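Local structure of putative phosphomannomutase (Thermus thermophilus, 1TUO) at residues V419-E424 with V428-S433; V293-D298 with Y442-S447; K289-T294 with G412-D417; G330-G335 with P344-I349. The protein probably interconverts sugar phosphates by moving the phosphate group between hydroxyls, as a magnesium-dependent member of the phosphohexose mutase family. All coordinates share one frame; numbering follows the deposited sequence.

Contact 1: V419-E424 with V428-S433; sequences VKWLYE and VLFRAS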
loop_
_atom_site.group_PDB
_atom_site.type_symbol
_atom_site.label_atom_id
_atom_site.label_comp_id
_atom_site.label_asym_id
_atom_site.label_seq_id
_atom_site.Cartn_x
_atom_site.Cartn_y
_atom_site.Cartn_z
ATOM N N VAL A 419 -7.094 -16.920 13.304
ATOM C CA VAL A 419 -7.113 -18.377 13.335
ATOM C C VAL A 419 -7.119 -18.916 11.910
ATOM O O VAL A 419 -8.041 -18.645 11.145
ATOM C CB VAL A 419 -8.361 -18.917 14.069
ATOM C CG1 VAL A 419 -8.264 -20.426 14.198
ATOM C CG2 VAL A 419 -8.490 -18.265 15.439
ATOM N N LYS A 420 -6.088 -19.676 11.555
ATOM C CA LYS A 420 -5.995 -20.234 10.215
ATOM C C LYS A 420 -6.083 -21.750 10.205
ATOM O O LYS A 420 -5.251 -22.433 10.802
ATOM C CB LYS A 420 -4.681 -19.800 9.542
ATOM C CG LYS A 420 -4.519 -20.319 8.112
ATOM C CD LYS A 420 -3.182 -19.931 7.479
ATOM C CE LYS A 420 -3.043 -18.429 7.293
ATOM N NZ LYS A 420 -1.761 -18.067 6.611
ATOM N N TRP A 421 -7.107 -22.275 9.535
ATOM C CA TRP A 421 -7.266 -23.717 9.420
ATOM C C TRP A 421 -6.513 -24.149 8.174
ATOM O O TRP A 421 -6.748 -23.636 7.077
ATOM C CB TRP A 421 -8.744 -24.108 9.311
ATOM C CG TRP A 421 -9.487 -24.000 10.612
ATOM C CD1 TRP A 421 -8.945 -24.006 11.866
ATOM C CD2 TRP A 421 -10.906 -23.914 10.789
ATOM N NE1 TRP A 421 -9.938 -23.932 12.813
ATOM C CE2 TRP A 421 -11.152 -23.874 12.180
ATOM C CE3 TRP A 421 -11.996 -23.868 9.908
ATOM C CZ2 TRP A 421 -12.443 -23.789 12.712
ATOM C CZ3 TRP A 421 -13.283 -23.784 10.439
ATOM C CH2 TRP A 421 -13.492 -23.745 11.829
ATOM N N LEU A 422 -5.598 -25.092 8.349
ATOM C CA LEU A 422 -4.788 -25.568 7.241
ATOM C C LEU A 422 -5.363 -26.828 6.619
ATOM O O LEU A 422 -5.832 -27.717 7.323
ATOM C CB LEU A 422 -3.365 -25.842 7.724
ATOM C CG LEU A 422 -2.696 -24.728 8.535
ATOM C CD1 LEU A 422 -1.308 -25.187 8.964
ATOM C CD2 LEU A 422 -2.615 -23.453 7.708
ATOM N N TYR A 423 -5.319 -26.889 5.294
ATOM C CA TYR A 423 -5.810 -28.039 4.550
ATOM C C TYR A 423 -4.788 -28.347 3.476
ATOM O O TYR A 423 -3.863 -27.569 3.246
ATOM C CB TYR A 423 -7.145 -27.718 3.869
ATOM C CG TYR A 423 -8.260 -27.353 4.812
ATOM C CD1 TYR A 423 -8.985 -28.340 5.480
ATOM C CD2 TYR A 423 -8.589 -26.021 5.046
ATOM C CE1 TYR A 423 -10.010 -28.005 6.351
ATOM C CE2 TYR A 423 -9.609 -25.677 5.915
ATOM C CZ TYR A 423 -10.318 -26.676 6.564
ATOM O OH TYR A 423 -11.340 -26.332 7.413
ATOM N N GLU A 424 -4.948 -29.490 2.824
ATOM C CA GLU A 424 -4.055 -29.850 1.742
ATOM C C GLU A 424 -4.566 -29.036 0.557
ATOM O O GLU A 424 -5.712 -29.197 0.136
ATOM C CB GLU A 424 -4.160 -31.347 1.438
ATOM C CG GLU A 424 -3.259 -31.825 0.310
ATOM C CD GLU A 424 -1.783 -31.781 0.672
ATOM O OE1 GLU A 424 -0.948 -32.101 -0.200
ATOM O OE2 GLU A 424 -1.458 -31.430 1.827
ATOM N N VAL A 428 -7.997 -21.513 5.216
ATOM C CA VAL A 428 -9.096 -20.647 5.618
ATOM C C VAL A 428 -8.679 -19.883 6.867
ATOM O O VAL A 428 -8.376 -20.485 7.898
ATOM C CB VAL A 428 -10.363 -21.458 5.935
ATOM C CG1 VAL A 428 -11.490 -20.519 6.324
ATOM C CG2 VAL A 428 -10.754 -22.299 4.728
ATOM N N LEU A 429 -8.674 -18.559 6.767
ATOM C CA LEU A 429 -8.270 -17.706 7.876
ATOM C C LEU A 429 -9.403 -16.849 8.421
ATOM O O LEU A 429 -10.072 -16.140 7.667
ATOM C CB LEU A 429 -7.125 -16.789 7.429
ATOM C CG LEU A 429 -6.671 -15.680 8.387
ATOM C CD1 LEU A 429 -6.015 -16.299 9.616
ATOM C CD2 LEU A 429 -5.693 -14.756 7.673
ATOM N N PHE A 430 -9.611 -16.921 9.733
ATOM C CA PHE A 430 -10.630 -16.116 10.394
ATOM C C PHE A 430 -9.901 -15.031 11.187
ATOM O O PHE A 430 -9.017 -15.334 11.989
ATOM C CB PHE A 430 -11.468 -16.952 11.373
ATOM C CG PHE A 430 -12.105 -18.167 10.762
ATOM C CD1 PHE A 430 -11.376 -19.339 10.589
ATOM C CD2 PHE A 430 -13.443 -18.148 10.383
ATOM C CE1 PHE A 430 -11.972 -20.477 10.051
ATOM C CE2 PHE A 430 -14.048 -19.280 9.842
ATOM C CZ PHE A 430 -13.314 -20.444 9.677
ATOM N N ARG A 431 -10.266 -13.774 10.956
ATOM C CA ARG A 431 -9.655 -12.652 11.663
ATOM C C ARG A 431 -10.719 -11.696 12.178
ATOM O O ARG A 431 -11.458 -11.100 11.394
ATOM C CB ARG A 431 -8.690 -11.893 10.747
ATOM C CG ARG A 431 -7.315 -12.523 10.639
ATOM C CD ARG A 431 -6.422 -11.754 9.672
ATOM N NE ARG A 431 -6.339 -10.330 9.990
ATOM C CZ ARG A 431 -5.860 -9.841 11.130
ATOM N NH1 ARG A 431 -5.419 -10.661 12.072
ATOM N NH2 ARG A 431 -5.822 -8.528 11.327
ATOM N N ALA A 432 -10.791 -11.552 13.497
ATOM C CA ALA A 432 -11.768 -10.663 14.115
ATOM C C ALA A 432 -11.201 -9.256 14.273
ATOM O O ALA A 432 -10.769 -8.870 15.360
ATOM C CB ALA A 432 -12.188 -11.214 15.474
ATOM N N SER A 433 -11.205 -8.495 13.183
ATOM C CA SER A 433 -10.691 -7.130 13.195
ATOM C C SER A 433 -11.765 -6.137 13.634
ATOM O O SER A 433 -12.380 -6.296 14.691
ATOM C CB SER A 433 -10.175 -6.751 11.803
ATOM O OG SER A 433 -9.753 -5.398 11.763
#
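Trp421 and Phe430 form a T-shaped stack on one face of an antiparallel β-hairpin in the C-terminal domain. Strand 428-431 runs back along strand 419-423. Val419 with Phe430 and Trp421 with Val428 are hydrogen-bonded pairs. Between them, Lys420 faces Leu429 as a non-hydrogen-bonded pair. The bond from Phe430 N to Val419 O is short, 2.7 Å, and almost straight.

The tight part lies beside these bonds. Both rings have CG anti to the carbonyl carbon (Trp421 chi1 -74°, Phe430 chi1 -55°), which brings them together on one face. Phe430 turns its edge toward the six-membered ring of Trp421, with centroids 4.7 Å apart and planes at 71°. Its CE1 stands 3.4 Å from Trp421 CE3. An alanine in place of Trp421 would probably leave the edge of Phe430 without the face it rests on and open a gap on this side of the hairpin. Tyr423 CE2 extends the apolar strip, 3.8 Å from Val428 CG2.

The exposed ends, Glu424 and Ala432-Ser433, draw apart; Glu424 pairs with Lys411. The Arg431 side chain turns to a salt bridge with Asp417 and a bond to Tyr442.

On the other face, Lys420 sends its amine to the backbone oxygen of Phe291. Lower down, Lys420 CB packs against Leu429 CD1 at 3.7 Å. That methyl also lies 3.5 Å from Val419 O.

Contact 2: V293-D298 with Y442-S447; sequences VTWLLD and YVEAQS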
loop_
_atom_site.group_PDB
_atom_site.type_symbol
_atom_site.label_atom_id
_atom_site.label_comp_id
_atom_site.label_asym_id
_atom_site.label_seq_id
_atom_site.Cartn_x
_atom_site.Cartn_y
_atom_site.Cartn_z
ATOM N N VAL A 293 -1.194 -13.554 3.143
ATOM C CA VAL A 293 -0.624 -13.659 1.809
ATOM C C VAL A 293 -0.550 -15.116 1.343
ATOM O O VAL A 293 -0.307 -16.024 2.135
ATOM C CB VAL A 293 0.796 -13.033 1.768
ATOM C CG1 VAL A 293 1.478 -13.352 0.447
ATOM C CG2 VAL A 293 0.698 -11.521 1.960
ATOM N N THR A 294 -0.766 -15.309 0.047
ATOM C CA THR A 294 -0.747 -16.619 -0.601
ATOM C C THR A 294 0.434 -17.489 -0.200
ATOM O O THR A 294 1.552 -16.992 -0.048
ATOM C CB THR A 294 -0.694 -16.472 -2.134
ATOM O OG1 THR A 294 -0.561 -17.766 -2.736
ATOM C CG2 THR A 294 0.504 -15.610 -2.544
ATOM N N TRP A 295 0.196 -18.788 -0.046
ATOM C CA TRP A 295 1.288 -19.682 0.301
ATOM C C TRP A 295 2.122 -20.016 -0.930
ATOM O O TRP A 295 3.074 -20.790 -0.843
ATOM C CB TRP A 295 0.779 -20.970 0.955
ATOM C CG TRP A 295 -0.335 -21.653 0.238
ATOM C CD1 TRP A 295 -0.722 -21.472 -1.060
ATOM C CD2 TRP A 295 -1.200 -22.652 0.782
ATOM N NE1 TRP A 295 -1.783 -22.301 -1.357
ATOM C CE2 TRP A 295 -2.093 -23.037 -0.243
ATOM C CE3 TRP A 295 -1.306 -23.263 2.039
ATOM C CZ2 TRP A 295 -3.080 -24.004 -0.048
ATOM C CZ3 TRP A 295 -2.286 -24.226 2.231
ATOM C CH2 TRP A 295 -3.160 -24.586 1.193
ATOM N N LEU A 296 1.765 -19.450 -2.081
ATOM C CA LEU A 296 2.550 -19.704 -3.281
ATOM C C LEU A 296 3.900 -19.017 -3.099
ATOM O O LEU A 296 4.899 -19.435 -3.676
ATOM C CB LEU A 296 1.855 -19.163 -4.538
ATOM C CG LEU A 296 1.098 -20.177 -5.408
ATOM C CD1 LEU A 296 -0.194 -20.593 -4.713
ATOM C CD2 LEU A 296 0.786 -19.560 -6.769
ATOM N N LEU A 297 3.938 -17.955 -2.298
ATOM C CA LEU A 297 5.210 -17.268 -2.085
ATOM C C LEU A 297 6.145 -18.191 -1.305
ATOM O O LEU A 297 7.329 -18.320 -1.639
ATOM C CB LEU A 297 5.012 -15.954 -1.322
ATOM C CG LEU A 297 6.286 -15.125 -1.109
ATOM C CD1 LEU A 297 6.954 -14.838 -2.451
ATOM C CD2 LEU A 297 5.929 -13.828 -0.404
ATOM N N ASP A 298 5.614 -18.838 -0.267
ATOM C CA ASP A 298 6.409 -19.765 0.541
ATOM C C ASP A 298 6.945 -20.878 -0.356
ATOM O O ASP A 298 8.124 -21.233 -0.287
ATOM C CB ASP A 298 5.557 -20.408 1.645
ATOM C CG ASP A 298 4.834 -19.390 2.500
ATOM O OD1 ASP A 298 5.029 -19.406 3.731
ATOM O OD2 ASP A 298 4.064 -18.582 1.941
ATOM N N TYR A 442 -10.609 -15.046 5.056
ATOM C CA TYR A 442 -9.732 -15.053 3.887
ATOM C C TYR A 442 -9.598 -16.502 3.450
ATOM O O TYR A 442 -9.336 -17.376 4.275
ATOM C CB TYR A 442 -8.333 -14.528 4.236
ATOM C CG TYR A 442 -8.293 -13.236 5.022
ATOM C CD1 TYR A 442 -8.732 -13.190 6.344
ATOM C CD2 TYR A 442 -7.781 -12.068 4.455
ATOM C CE1 TYR A 442 -8.660 -12.017 7.086
ATOM C CE2 TYR A 442 -7.704 -10.889 5.190
ATOM C CZ TYR A 442 -8.145 -10.873 6.505
ATOM O OH TYR A 442 -8.062 -9.716 7.244
ATOM N N VAL A 443 -9.777 -16.765 2.160
ATOM C CA VAL A 443 -9.666 -18.128 1.672
ATOM C C VAL A 443 -8.833 -18.253 0.412
ATOM O O VAL A 443 -8.995 -17.484 -0.538
ATOM C CB VAL A 443 -11.062 -18.756 1.372
ATOM C CG1 VAL A 443 -10.894 -20.116 0.710
ATOM C CG2 VAL A 443 -11.855 -18.918 2.667
ATOM N N GLU A 444 -7.919 -19.220 0.434
ATOM C CA GLU A 444 -7.104 -19.532 -0.724
ATOM C C GLU A 444 -7.293 -21.019 -0.989
ATOM O O GLU A 444 -7.237 -21.839 -0.065
ATOM C CB GLU A 444 -5.616 -19.252 -0.486
ATOM C CG GLU A 444 -4.773 -19.724 -1.664
ATOM C CD GLU A 444 -3.340 -19.247 -1.615
ATOM O OE1 GLU A 444 -2.745 -19.260 -0.516
ATOM O OE2 GLU A 444 -2.809 -18.878 -2.685
ATOM N N ALA A 445 -7.536 -21.362 -2.250
ATOM C CA ALA A 445 -7.722 -22.751 -2.648
ATOM C C ALA A 445 -7.296 -22.913 -4.103
ATOM O O ALA A 445 -6.935 -21.936 -4.762
ATOM C CB ALA A 445 -9.183 -23.164 -2.464
ATOM N N GLN A 446 -7.355 -24.142 -4.603
ATOM C CA GLN A 446 -6.941 -24.439 -5.969
ATOM C C GLN A 446 -7.852 -23.905 -7.073
ATOM O O GLN A 446 -7.401 -23.696 -8.197
ATOM C CB GLN A 446 -6.773 -25.949 -6.140
ATOM C CG GLN A 446 -5.595 -26.349 -7.019
ATOM C CD GLN A 446 -4.246 -26.097 -6.353
ATOM O OE1 GLN A 446 -3.193 -26.364 -6.937
ATOM N NE2 GLN A 446 -4.274 -25.586 -5.126
ATOM N N SER A 447 -9.124 -23.676 -6.764
ATOM C CA SER A 447 -10.059 -23.176 -7.769
ATOM C C SER A 447 -11.016 -22.157 -7.172
ATOM O O SER A 447 -11.210 -22.119 -5.956
ATOM C CB SER A 447 -10.874 -24.331 -8.346
ATOM O OG SER A 447 -11.721 -24.879 -7.348
#
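Glu444 reaches toward Thr294 and Trp295 with a fully extended chain, its CG anti to the backbone N (chi1 174°). Trp295 takes the crowded position instead, with CG between its backbone N and carbonyl carbon (chi1 49°). That rotation brings a face of the indole under the carboxylate, the planes 24° apart. Glu444 OE1 sits over this face, although its modelled position is somewhat doubtful.

The two carboxylate oxygens have separate tasks. OE2 accepts from Thr294 OG1 through its syn lone pair, at a very short modelled distance of 2.5 Å. OE1 accepts from Trp295 N at 3.0 Å, with the same doubt about its place. OE2 has a further partner in His381 ND1. Thr294 OG1 and His381 ND1 thus both meet OE2, which would probably help the buried carboxylate to stay ionised.

Thr294 works in two directions. Its OG1 donates a hydrogen bond to Glu444 OE2 and also accepts from Leu296 N at 2.9 Å. The second bond caps the start of helix 296-304. Trp427, on the neighbouring strand, packs against both Trp295 and Glu444.

A strand glutamate of the C-terminal sheet thus grips the capped N-terminal turn of a helix in the third α/β/α domain. The arrangement is a buried polar interface between two domains of the phosphohexose mutase fold.

Contact 3: K289-T294 with G412-D417; sequences KNFAVT and GVDTLD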
loop_
_atom_site.group_PDB
_atom_site.type_symbol
_atom_site.label_atom_id
_atom_site.label_comp_id
_atom_site.label_asym_id
_atom_site.label_seq_id
_atom_site.Cartn_x
_atom_site.Cartn_y
_atom_site.Cartn_z
ATOM N N LYS A 289 6.148 -11.464 4.116
ATOM C CA LYS A 289 4.716 -11.419 3.806
ATOM C C LYS A 289 3.881 -11.492 5.072
ATOM O O LYS A 289 4.289 -12.114 6.052
ATOM C CB LYS A 289 4.336 -12.600 2.900
ATOM C CG LYS A 289 4.722 -13.966 3.480
ATOM C CD LYS A 289 4.033 -15.140 2.770
ATOM C CE LYS A 289 2.831 -15.644 3.569
ATOM N NZ LYS A 289 2.253 -16.923 3.040
ATOM N N ASN A 290 2.711 -10.858 5.074
ATOM C CA ASN A 290 1.885 -10.967 6.265
ATOM C C ASN A 290 1.123 -12.291 6.212
ATOM O O ASN A 290 1.152 -13.004 5.202
ATOM C CB ASN A 290 0.940 -9.758 6.442
ATOM C CG ASN A 290 -0.263 -9.770 5.504
ATOM O OD1 ASN A 290 -0.718 -10.818 5.040
ATOM N ND2 ASN A 290 -0.811 -8.581 5.258
ATOM N N PHE A 291 0.452 -12.610 7.311
ATOM C CA PHE A 291 -0.285 -13.858 7.489
ATOM C C PHE A 291 -1.370 -14.218 6.467
ATOM O O PHE A 291 -1.715 -15.389 6.327
ATOM C CB PHE A 291 -0.879 -13.851 8.902
ATOM C CG PHE A 291 -1.181 -15.214 9.458
ATOM C CD1 PHE A 291 -0.265 -16.255 9.333
ATOM C CD2 PHE A 291 -2.356 -15.436 10.176
ATOM C CE1 PHE A 291 -0.510 -17.499 9.918
ATOM C CE2 PHE A 291 -2.609 -16.672 10.765
ATOM C CZ PHE A 291 -1.685 -17.706 10.637
ATOM N N ALA A 292 -1.907 -13.232 5.758
ATOM C CA ALA A 292 -2.973 -13.504 4.795
ATOM C C ALA A 292 -2.504 -13.615 3.347
ATOM O O ALA A 292 -3.318 -13.755 2.429
ATOM C CB ALA A 292 -4.062 -12.436 4.915
ATOM N N VAL A 293 -1.194 -13.554 3.143
ATOM C CA VAL A 293 -0.624 -13.659 1.809
ATOM C C VAL A 293 -0.550 -15.116 1.343
ATOM O O VAL A 293 -0.307 -16.024 2.135
ATOM C CB VAL A 293 0.796 -13.033 1.768
ATOM C CG1 VAL A 293 1.478 -13.352 0.447
ATOM C CG2 VAL A 293 0.698 -11.521 1.960
ATOM N N THR A 294 -0.766 -15.309 0.047
ATOM C CA THR A 294 -0.747 -16.619 -0.601
ATOM C C THR A 294 0.434 -17.489 -0.200
ATOM O O THR A 294 1.552 -16.992 -0.048
ATOM C CB THR A 294 -0.694 -16.472 -2.134
ATOM O OG1 THR A 294 -0.561 -17.766 -2.736
ATOM C CG2 THR A 294 0.504 -15.610 -2.544
ATOM N N GLY A 412 -3.940 -29.230 10.213
ATOM C CA GLY A 412 -3.362 -28.389 11.248
ATOM C C GLY A 412 -3.963 -26.997 11.315
ATOM O O GLY A 412 -4.777 -26.619 10.469
ATOM N N VAL A 413 -3.556 -26.230 12.324
ATOM C CA VAL A 413 -4.046 -24.871 12.526
ATOM C C VAL A 413 -2.900 -23.943 12.929
ATOM O O VAL A 413 -1.945 -24.374 13.569
ATOM C CB VAL A 413 -5.119 -24.834 13.635
ATOM C CG1 VAL A 413 -5.583 -23.410 13.874
ATOM C CG2 VAL A 413 -6.290 -25.720 13.247
ATOM N N ASP A 414 -3.006 -22.673 12.551
ATOM C CA ASP A 414 -1.983 -21.680 12.874
ATOM C C ASP A 414 -2.675 -20.432 13.411
ATOM O O ASP A 414 -3.468 -19.796 12.711
ATOM C CB ASP A 414 -1.161 -21.358 11.618
ATOM C CG ASP A 414 0.053 -20.478 11.904
ATOM O OD1 ASP A 414 0.954 -20.430 11.039
ATOM O OD2 ASP A 414 0.105 -19.832 12.974
ATOM N N THR A 415 -2.379 -20.084 14.663
ATOM C CA THR A 415 -2.995 -18.927 15.300
ATOM C C THR A 415 -2.078 -17.716 15.481
ATOM O O THR A 415 -2.266 -16.923 16.403
ATOM C CB THR A 415 -3.585 -19.313 16.687
ATOM O OG1 THR A 415 -2.572 -19.936 17.489
ATOM C CG2 THR A 415 -4.746 -20.282 16.522
ATOM N N LEU A 416 -1.102 -17.560 14.594
ATOM C CA LEU A 416 -0.177 -16.429 14.680
ATOM C C LEU A 416 -0.912 -15.095 14.787
ATOM O O LEU A 416 -0.577 -14.249 15.613
ATOM C CB LEU A 416 0.739 -16.395 13.451
ATOM C CG LEU A 416 1.742 -15.237 13.373
ATOM C CD1 LEU A 416 2.704 -15.306 14.552
ATOM C CD2 LEU A 416 2.506 -15.306 12.065
ATOM N N ASP A 417 -1.917 -14.914 13.938
ATOM C CA ASP A 417 -2.696 -13.685 13.911
ATOM C C ASP A 417 -4.088 -14.057 13.413
ATOM O O ASP A 417 -4.337 -14.122 12.209
ATOM C CB ASP A 417 -2.020 -12.677 12.978
ATOM C CG ASP A 417 -2.763 -11.366 12.892
ATOM O OD1 ASP A 417 -3.361 -10.943 13.904
ATOM O OD2 ASP A 417 -2.736 -10.745 11.808
#
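Phe291 pushes its ring into the turn formed by Asp414, Leu416 and Asp417. Leu416 CB lies over one ring face in a CH-π contact, 4.0 Å from the ring centroid and 17° off its normal. Backbone oxygens meet the rim. Asp417 O is 3.1 Å from Phe291 CD2, and Asp414 O is 3.4 Å from Phe291 CZ, in the ring plane. The Asp414 carboxylate is turned steeply to the ring, with its OD1 3.5 Å from Phe291 CE1.

Two Asx turns shape the second shell. Asp414 OD2 accepts from Leu416 N at 3.0 Å and fixes the receiving turn. Asn290 OD1 accepts from Ala292 N at 2.8 Å, within the type I turn 290-293. Phe291 has CG anti to the backbone N (chi1 -157°), which carries the ring out of that turn. Lys420 adds a cation-π contact to the ring.

A serine in place of Phe291 would probably leave Leu416 without its ring face and open a gap between the third α/β/α domain and the C-terminal domain.

Asp417 O is buried here and has no hydrogen-bonding partner in the model. The weakly positive C-H edge of the ring probably offsets part of that cost.

Contact 4: G330-G335 with P344-I349; sequences GGEESG and PERDGI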
loop_
_atom_site.group_PDB
_atom_site.type_symbol
_atom_site.label_atom_id
_atom_site.label_comp_id
_atom_site.label_asym_id
_atom_site.label_seq_id
_atom_site.Cartn_x
_atom_site.Cartn_y
_atom_site.Cartn_z
ATOM N N GLY A 330 8.686 -7.152 0.137
ATOM C CA GLY A 330 7.784 -7.342 1.264
ATOM C C GLY A 330 6.375 -7.040 0.799
ATOM O O GLY A 330 6.153 -6.044 0.119
ATOM N N GLY A 331 5.410 -7.876 1.155
ATOM C CA GLY A 331 4.071 -7.588 0.678
ATOM C C GLY A 331 2.923 -8.005 1.562
ATOM O O GLY A 331 3.064 -8.828 2.470
ATOM N N GLU A 332 1.770 -7.412 1.274
ATOM C CA GLU A 332 0.544 -7.694 2.000
ATOM C C GLU A 332 -0.513 -8.202 1.026
ATOM O O GLU A 332 -0.374 -8.063 -0.189
ATOM C CB GLU A 332 0.041 -6.426 2.678
ATOM C CG GLU A 332 0.986 -5.860 3.709
ATOM C CD GLU A 332 0.467 -4.570 4.292
ATOM O OE1 GLU A 332 0.771 -4.279 5.464
ATOM O OE2 GLU A 332 -0.244 -3.845 3.565
ATOM N N GLU A 333 -1.573 -8.784 1.566
ATOM C CA GLU A 333 -2.652 -9.316 0.747
ATOM C C GLU A 333 -3.548 -8.208 0.194
ATOM O O GLU A 333 -4.469 -8.476 -0.576
ATOM C CB GLU A 333 -3.482 -10.295 1.577
ATOM C CG GLU A 333 -3.488 -9.971 3.057
ATOM C CD GLU A 333 -3.986 -8.570 3.347
ATOM O OE1 GLU A 333 -3.348 -7.867 4.162
ATOM O OE2 GLU A 333 -5.019 -8.176 2.764
ATOM N N SER A 334 -3.256 -6.967 0.577
ATOM C CA SER A 334 -4.049 -5.816 0.145
ATOM C C SER A 334 -3.506 -5.009 -1.028
ATOM O O SER A 334 -4.086 -3.984 -1.396
ATOM C CB SER A 334 -4.276 -4.876 1.328
ATOM O OG SER A 334 -5.111 -5.487 2.291
ATOM N N GLY A 335 -2.398 -5.454 -1.612
ATOM C CA GLY A 335 -1.845 -4.743 -2.748
ATOM C C GLY A 335 -0.653 -3.865 -2.419
ATOM O O GLY A 335 -0.041 -3.280 -3.315
ATOM N N PRO A 344 11.368 1.793 3.162
ATOM C CA PRO A 344 10.717 0.776 3.993
ATOM C C PRO A 344 9.267 1.223 4.077
ATOM O O PRO A 344 8.750 1.512 5.160
ATOM C CB PRO A 344 11.447 0.906 5.323
ATOM C CG PRO A 344 11.739 2.379 5.387
ATOM C CD PRO A 344 12.216 2.680 3.980
ATOM N N GLU A 345 8.628 1.282 2.911
ATOM C CA GLU A 345 7.254 1.753 2.782
ATOM C C GLU A 345 6.555 1.112 1.580
ATOM O O GLU A 345 7.210 0.628 0.658
ATOM C CB GLU A 345 7.291 3.281 2.608
ATOM C CG GLU A 345 5.956 3.943 2.316
ATOM C CD GLU A 345 5.057 3.974 3.529
ATOM O OE1 GLU A 345 5.158 4.936 4.319
ATOM O OE2 GLU A 345 4.261 3.029 3.697
ATOM N N ARG A 346 5.225 1.100 1.594
ATOM C CA ARG A 346 4.464 0.554 0.475
ATOM C C ARG A 346 4.474 1.619 -0.616
ATOM O O ARG A 346 4.137 2.774 -0.354
ATOM C CB ARG A 346 3.026 0.265 0.910
ATOM C CG ARG A 346 2.924 -0.876 1.904
ATOM C CD ARG A 346 1.524 -1.024 2.486
ATOM N NE ARG A 346 1.206 0.046 3.429
ATOM C CZ ARG A 346 0.368 -0.092 4.451
ATOM N NH1 ARG A 346 -0.233 -1.255 4.660
ATOM N NH2 ARG A 346 0.136 0.928 5.267
ATOM N N ASP A 347 4.864 1.245 -1.832
ATOM C CA ASP A 347 4.904 2.212 -2.927
ATOM C C ASP A 347 4.211 1.656 -4.167
ATOM O O ASP A 347 4.757 0.807 -4.873
ATOM C CB ASP A 347 6.361 2.586 -3.248
ATOM C CG ASP A 347 6.468 3.725 -4.246
ATOM O OD1 ASP A 347 7.482 4.459 -4.202
ATOM O OD2 ASP A 347 5.550 3.887 -5.081
ATOM N N GLY A 348 2.998 2.145 -4.416
ATOM C CA GLY A 348 2.229 1.682 -5.555
ATOM C C GLY A 348 2.730 2.198 -6.889
ATOM O O GLY A 348 2.450 1.613 -7.937
ATOM N N ILE A 349 3.463 3.304 -6.853
ATOM C CA ILE A 349 4.006 3.883 -8.072
ATOM C C ILE A 349 5.176 3.011 -8.535
ATOM O O ILE A 349 5.253 2.625 -9.709
ATOM C CB ILE A 349 4.483 5.328 -7.830
ATOM C CG1 ILE A 349 3.302 6.181 -7.340
ATOM C CG2 ILE A 349 5.084 5.905 -9.112
ATOM C CD1 ILE A 349 2.095 6.188 -8.273
#
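Glu332 sets its carboxylate at the edge of the Arg346 guanidinium, and the two make a salt bridge. One oxygen does most of the work. Arg346 NH1 donates to Glu332 OE2 at 2.8 Å, with an N-H...O angle of 152°. The acceptor lies in the guanidinium plane, while the donor comes to the syn side of OE2, slightly out of the carboxylate plane. Only this bond forms across the two segments. The planes stand 73° apart, unlike a flat, paired bridge. Glu332 OE1 stays 3.3 Å from the same NH1.

A bend at chi3 (-72°) turns the Arg346 guanidinium so that NH1 meets Glu332 OE2. Arg346 CD also lies 3.5 Å from Glu332 OE2. Phe315, from helix 315-322, packs against both side chains. Arg346 NE has a long, weak ion pair with Asp253 as well.

Each segment is braced separately. Arg346 N donates to Glu345 OE2 at 3.0 Å, on the anti lone pair. Asp347, at the N-cap of helix 348-362, accepts a weak bond from Ile349 N. On the other segment, Ser334 OG donates to Glu333 OE2 at 2.7 Å within the type I turn 332-335.

Residues 331-335 read Gly-Glu-Glu-Ser-Gly. This is consistent with the sugar-binding loop of the third domain in phosphohexomutases; Arg346 fixes the Glu332 carboxylate of this loop.

Contacts 1, 2 and 3 cluster around the C-terminal sheet, with centres 7 to 11 Å apart. Contacts 2 and 3 join that sheet to residues 289-298 of the third domain. Leu429 N of contact 1 lies 2.8 Å from Tyr442 O of contact 2. Lys289 NZ of contact 3 makes a salt bridge to Asp298 OD2 of contact 2 at 2.7 Å. Contact 4 lies deeper, about 22 Å from contact 1 and 18 Å from contacts 2 and 3, centre to centre. Asn290 ND2 reaches it at Glu333 OE1, 2.9 Å away. By family resemblance, contact 4 probably includes the sugar-binding loop, and Arg431-Ser433 probably begin the phosphate-binding loop, whose next residues are not modelled.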